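Local coordinates for triphenylmethane reductase (Citrobacter sp., PDB 2JL1), which probably uses NADPH to reduce triphenylmethane dyes, acting as a dimeric oxidoreductase of the NmrA-like family with a Rossmann-type fold, at residues N80-I84 / P116-V120. Sequence-based numbering, arbitrary orientation.
Sequences NTLLI and PLAHV
Val120 pushes its two methyls between Asn80, Leu83 and Ile84, joining the N-terminal turns of helices 80-96 and 117-130 on one face of the parallel sheet of a Rossmann-type fold. These helices follow the neighbouring strands 69-72 and 101-107, so they lie side by side on the sheet. The two methyls divide the work. CG1, set trans to the backbone N (chi1 172°), packs on Leu83, lying 3.8 Å from its CD2. CG2 turns to the other helix's first residue and sits 3.6 Å from the carbonyl O of Asn80, an oxygen that also accepts the helical bond from Ile84 N. Ile84 approaches the same methyl obliquely with its CG1, and its CD1 reaches over the backbone of Val120, 4.1 Å from CA. Leu117 meets Leu83 through single methyl branches, CD1 against CD2. The Asn80 side chain reaches across to Pro116 and Leu117, one end of its amide going to each: ND2 comes up to the CB corner of the Pro116 ring, at 3.5 Å. The packing is therefore mostly apolar, with one polar amide built into it. Leu83 also approaches Gly75 of the NADP(+) site, and Leu117 lies near the bound cofactor, so this helix pair borders the dinucleotide pocket; His77, in the loop between strand 69-72 and helix 80-96, touches both leucines. Thr130 of the second subunit packs on Ile84, bringing the dimer interface close to the same seam. Asn80 OD1 is buried here without a hydrogen-bonding partner in the model, and its nearest neighbour across the contact is Leu117 CD1 at 3.4 Å.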
loop_
_atom_site.group_PDB
_atom_site.type_symbol
_atom_site.label_atom_id
_atom_site.label_comp_id
_atom_site.label_asym_id
_atom_site.label_seq_id
_atom_site.Cartn_x
_atom_site.Cartn_y
_atom_site.Cartn_z
ATOM N N ASN A 80 -7.698 -11.150 -0.871
ATOM C CA ASN A 80 -6.675 -10.105 -0.967
ATOM C C ASN A 80 -6.965 -8.886 -0.096
ATOM O O ASN A 80 -6.055 -8.318 0.472
ATOM C CB ASN A 80 -6.509 -9.673 -2.415
ATOM C CG ASN A 80 -5.887 -10.763 -3.279
ATOM O OD1 ASN A 80 -5.110 -11.583 -2.788
ATOM N ND2 ASN A 80 -6.220 -10.771 -4.560
ATOM N N THR A 81 -8.231 -8.490 -0.002
ATOM C CA THR A 81 -8.577 -7.325 0.812
ATOM C C THR A 81 -8.410 -7.620 2.301
ATOM O O THR A 81 -7.956 -6.761 3.059
ATOM C CB THR A 81 -9.965 -6.825 0.478
ATOM O OG1 THR A 81 -10.022 -6.547 -0.927
ATOM C CG2 THR A 81 -10.318 -5.548 1.285
ATOM N N LEU A 82 -8.796 -8.821 2.733
ATOM C CA LEU A 82 -8.514 -9.257 4.100
ATOM C C LEU A 82 -7.026 -9.325 4.374
ATOM O O LEU A 82 -6.564 -8.930 5.442
ATOM C CB LEU A 82 -9.151 -10.629 4.403
ATOM C CG LEU A 82 -8.667 -11.280 5.705
ATOM C CD1 LEU A 82 -9.086 -10.401 6.914
ATOM C CD2 LEU A 82 -9.256 -12.709 5.838
ATOM N N LEU A 83 -6.267 -9.852 3.419
ATOM C CA LEU A 83 -4.816 -9.930 3.560
ATOM C C LEU A 83 -4.137 -8.564 3.839
ATOM O O LEU A 83 -3.187 -8.490 4.600
ATOM C CB LEU A 83 -4.220 -10.590 2.315
ATOM C CG LEU A 83 -2.820 -11.149 2.444
ATOM C CD1 LEU A 83 -2.761 -12.136 3.633
ATOM C CD2 LEU A 83 -2.449 -11.819 1.148
ATOM N N ILE A 84 -4.634 -7.503 3.218
ATOM C CA ILE A 84 -4.141 -6.135 3.479
ATOM C C ILE A 84 -4.305 -5.742 4.950
ATOM O O ILE A 84 -3.345 -5.245 5.581
ATOM C CB ILE A 84 -4.805 -5.138 2.513
ATOM C CG1 ILE A 84 -4.240 -5.417 1.100
ATOM C CG2 ILE A 84 -4.680 -3.663 3.007
ATOM C CD1 ILE A 84 -4.105 -4.255 0.226
ATOM N N PRO A 116 -3.878 -9.750 -9.247
ATOM C CA PRO A 116 -4.337 -8.928 -8.113
ATOM C C PRO A 116 -3.447 -8.954 -6.854
ATOM O O PRO A 116 -3.265 -7.916 -6.221
ATOM C CB PRO A 116 -5.737 -9.491 -7.831
ATOM C CG PRO A 116 -6.210 -9.958 -9.170
ATOM C CD PRO A 116 -4.975 -10.604 -9.760
ATOM N N LEU A 117 -2.873 -10.113 -6.532
ATOM C CA LEU A 117 -2.006 -10.260 -5.356
ATOM C C LEU A 117 -0.802 -9.294 -5.352
ATOM O O LEU A 117 -0.316 -8.932 -4.284
ATOM C CB LEU A 117 -1.566 -11.730 -5.159
ATOM C CG LEU A 117 -0.797 -11.950 -3.840
ATOM C CD1 LEU A 117 -1.700 -11.797 -2.602
ATOM C CD2 LEU A 117 -0.054 -13.276 -3.813
ATOM N N ALA A 118 -0.348 -8.841 -6.526
ATOM C CA ALA A 118 0.752 -7.862 -6.591
ATOM C C ALA A 118 0.385 -6.596 -5.809
ATOM O O ALA A 118 1.234 -5.953 -5.224
ATOM C CB ALA A 118 1.043 -7.486 -8.025
ATOM N N HIS A 119 -0.900 -6.235 -5.850
ATOM C CA HIS A 119 -1.364 -5.035 -5.167
ATOM C C HIS A 119 -1.206 -5.139 -3.651
ATOM O O HIS A 119 -0.899 -4.137 -2.980
ATOM C CB HIS A 119 -2.789 -4.696 -5.601
ATOM C CG HIS A 119 -2.864 -4.247 -7.024
ATOM N ND1 HIS A 119 -3.973 -4.438 -7.821
ATOM C CD2 HIS A 119 -1.929 -3.671 -7.808
ATOM C CE1 HIS A 119 -3.733 -3.940 -9.020
ATOM N NE2 HIS A 119 -2.493 -3.484 -9.042
ATOM N N VAL A 120 -1.439 -6.340 -3.123
ATOM C CA VAL A 120 -1.299 -6.606 -1.694
ATOM C C VAL A 120 0.156 -6.407 -1.287
ATOM O O VAL A 120 0.442 -5.821 -0.241
ATOM C CB VAL A 120 -1.665 -8.068 -1.343
ATOM C CG1 VAL A 120 -1.324 -8.361 0.135
ATOM C CG2 VAL A 120 -3.156 -8.350 -1.591
#